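Local coordinates for protein PpiC-type peptidyl-prolyl cis-trans isomerase (Novosphingobium aromaticivorans, PDB 3GPK) that probably catalyses the cis-trans isomerisation of peptidyl-prolyl bonds in the periplasm, through the parvulin-like PpiC-type domain that makes up this structure, at residues 7-12 with 99-104. Sequence-based numbering, arbitrary orientation.
Sequences EYRIGE and YLIDKR
Lys103 lies alongside the ring of Tyr8, the two side chains pointing the same way, with CE of Lys103 3.5 Å from CE1 of Tyr8. The lysine is stretched straight out from its first torsion (chi1 -176°, CG opposite the backbone N), which carries NZ up to the level of the phenol oxygen, where one water joins Lys103 NZ to Tyr8 OH. An alanine in place of Lys103 would probably strip this flank of the ring of its aliphatic cover and leave the water without its ammonium donor. On the same sheet face, Leu100 CD1 meets the ring edge at Tyr8 CD1, 3.8 Å away, and also touches Ile10 CG1. The other face carries charge: Arg104 NH2 reaches Glu7 OE1 at 3.3 Å in a weakly bonded salt bridge, carboxylate and guanidinium planes 51° apart, and Trp63 receives Arg104 in a cation-pi contact. Arg9 CB packs on Asp102 CB at 3.6 Å, yet the Arg9 guanidinium turns to a salt bridge with Asp60. Between the faces, Arg9 O accepts two amides, Asp102 N at 3.2 Å on a lone pair and Ile101 N in a weak bond, bent to 125° at the hydrogen. With two residues, Ile101 and Asp102, set against the single Arg9, strand 94-104 makes a classic beta bulge, which shifts the register by one within the antiparallel pairing of the two central strands, 7-16 and 94-104, of the four-stranded parvulin-type sheet.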
loop_
_atom_site.group_PDB
_atom_site.type_symbol
_atom_site.label_atom_id
_atom_site.label_comp_id
_atom_site.label_asym_id
_atom_site.label_seq_id
_atom_site.Cartn_x
_atom_site.Cartn_y
_atom_site.Cartn_z
ATOM N N GLU A 7 1.025 -12.953 7.775
ATOM C CA GLU A 7 0.937 -12.750 6.341
ATOM C C GLU A 7 -0.020 -11.580 6.217
ATOM O O GLU A 7 -0.933 -11.415 7.030
ATOM C CB GLU A 7 0.382 -13.984 5.629
ATOM C CG GLU A 7 1.342 -15.158 5.627
ATOM C CD GLU A 7 0.791 -16.349 4.878
ATOM O OE1 GLU A 7 0.879 -16.365 3.633
ATOM O OE2 GLU A 7 0.256 -17.262 5.539
ATOM N N TYR A 8 0.190 -10.755 5.207
ATOM C CA TYR A 8 -0.640 -9.580 5.037
ATOM C C TYR A 8 -1.205 -9.479 3.643
ATOM O O TYR A 8 -0.493 -9.704 2.670
ATOM C CB TYR A 8 0.190 -8.322 5.302
ATOM C CG TYR A 8 0.854 -8.272 6.656
ATOM C CD1 TYR A 8 0.373 -7.429 7.657
ATOM C CD2 TYR A 8 1.963 -9.070 6.940
ATOM C CE1 TYR A 8 0.981 -7.379 8.909
ATOM C CE2 TYR A 8 2.576 -9.029 8.185
ATOM C CZ TYR A 8 2.080 -8.182 9.163
ATOM O OH TYR A 8 2.691 -8.139 10.393
ATOM N N ARG A 9 -2.492 -9.153 3.551
ATOM C CA ARG A 9 -3.103 -8.939 2.250
ATOM C C ARG A 9 -3.084 -7.421 2.153
ATOM O O ARG A 9 -3.812 -6.729 2.867
ATOM C CB ARG A 9 -4.537 -9.452 2.197
ATOM C CG ARG A 9 -5.090 -9.396 0.782
ATOM C CD ARG A 9 -6.455 -10.031 0.673
ATOM N NE ARG A 9 -6.853 -10.212 -0.722
ATOM C CZ ARG A 9 -6.200 -10.974 -1.594
ATOM N NH1 ARG A 9 -5.109 -11.627 -1.222
ATOM N NH2 ARG A 9 -6.651 -11.103 -2.836
ATOM N N ILE A 10 -2.231 -6.907 1.279
ATOM C CA ILE A 10 -2.071 -5.469 1.150
ATOM C C ILE A 10 -2.407 -4.909 -0.218
ATOM O O ILE A 10 -2.161 -5.545 -1.243
ATOM C CB ILE A 10 -0.611 -5.076 1.508
ATOM C CG1 ILE A 10 -0.319 -5.446 2.962
ATOM C CG2 ILE A 10 -0.382 -3.587 1.281
ATOM C CD1 ILE A 10 1.127 -5.263 3.369
ATOM N N GLY A 11 -2.986 -3.713 -0.210
ATOM C CA GLY A 11 -3.311 -3.017 -1.437
ATOM C C GLY A 11 -2.295 -1.893 -1.531
ATOM O O GLY A 11 -1.950 -1.286 -0.516
ATOM N N GLU A 12 -1.796 -1.623 -2.730
ATOM C CA GLU A 12 -0.809 -0.555 -2.902
ATOM C C GLU A 12 -1.064 0.332 -4.108
ATOM O O GLU A 12 -1.462 -0.143 -5.169
ATOM C CB GLU A 12 0.612 -1.143 -3.038
ATOM C CG GLU A 12 1.678 -0.096 -3.441
ATOM C CD GLU A 12 3.060 -0.684 -3.665
ATOM O OE1 GLU A 12 3.148 -1.816 -4.189
ATOM O OE2 GLU A 12 4.057 -0.005 -3.329
ATOM N N TYR A 99 -3.001 -0.159 1.963
ATOM C CA TYR A 99 -4.308 -0.482 2.508
ATOM C C TYR A 99 -4.214 -1.905 3.037
ATOM O O TYR A 99 -3.983 -2.846 2.275
ATOM C CB TYR A 99 -5.376 -0.375 1.416
ATOM C CG TYR A 99 -6.790 -0.666 1.881
ATOM C CD1 TYR A 99 -7.245 -0.217 3.120
ATOM C CD2 TYR A 99 -7.683 -1.355 1.063
ATOM C CE1 TYR A 99 -8.558 -0.446 3.535
ATOM C CE2 TYR A 99 -8.998 -1.589 1.467
ATOM C CZ TYR A 99 -9.426 -1.130 2.704
ATOM O OH TYR A 99 -10.722 -1.360 3.106
ATOM N N LEU A 100 -4.361 -2.064 4.348
ATOM C CA LEU A 100 -4.293 -3.392 4.940
ATOM C C LEU A 100 -5.653 -4.070 4.821
ATOM O O LEU A 100 -6.523 -3.914 5.679
ATOM C CB LEU A 100 -3.853 -3.312 6.401
ATOM C CG LEU A 100 -3.579 -4.675 7.052
ATOM C CD1 LEU A 100 -2.597 -5.478 6.204
ATOM C CD2 LEU A 100 -3.020 -4.460 8.450
ATOM N N ILE A 101 -5.816 -4.826 3.739
ATOM C CA ILE A 101 -7.057 -5.527 3.438
ATOM C C ILE A 101 -7.375 -6.678 4.385
ATOM O O ILE A 101 -8.506 -6.818 4.841
ATOM C CB ILE A 101 -7.026 -6.088 1.999
ATOM C CG1 ILE A 101 -6.804 -4.950 0.997
ATOM C CG2 ILE A 101 -8.320 -6.836 1.708
ATOM C CD1 ILE A 101 -6.470 -5.413 -0.409
ATOM N N ASP A 102 -6.379 -7.503 4.677
ATOM C CA ASP A 102 -6.599 -8.648 5.549
ATOM C C ASP A 102 -5.288 -9.008 6.234
ATOM O O ASP A 102 -4.218 -8.545 5.838
ATOM C CB ASP A 102 -7.101 -9.834 4.716
ATOM C CG ASP A 102 -7.964 -10.804 5.517
ATOM O OD1 ASP A 102 -8.036 -10.674 6.754
ATOM O OD2 ASP A 102 -8.567 -11.706 4.893
ATOM N N LYS A 103 -5.376 -9.838 7.264
ATOM C CA LYS A 103 -4.193 -10.256 7.997
ATOM C C LYS A 103 -4.453 -11.599 8.672
ATOM O O LYS A 103 -5.540 -11.844 9.186
ATOM C CB LYS A 103 -3.832 -9.196 9.038
ATOM C CG LYS A 103 -2.551 -9.471 9.807
ATOM C CD LYS A 103 -2.220 -8.298 10.713
ATOM C CE LYS A 103 -0.954 -8.540 11.520
ATOM N NZ LYS A 103 -0.598 -7.337 12.329
ATOM N N ARG A 104 -3.459 -12.475 8.651
ATOM C CA ARG A 104 -3.604 -13.781 9.278
ATOM C C ARG A 104 -2.267 -14.232 9.849
ATOM O O ARG A 104 -1.205 -13.811 9.385
ATOM C CB ARG A 104 -4.115 -14.805 8.262
ATOM C CG ARG A 104 -3.144 -15.099 7.134
ATOM C CD ARG A 104 -3.790 -15.932 6.039
ATOM N NE ARG A 104 -2.868 -16.165 4.931
ATOM C CZ ARG A 104 -3.213 -16.702 3.766
ATOM N NH1 ARG A 104 -4.467 -17.070 3.544
ATOM N NH2 ARG A 104 -2.300 -16.869 2.819
HETATM O O HOH W 1 1.881 -6.764 12.407
#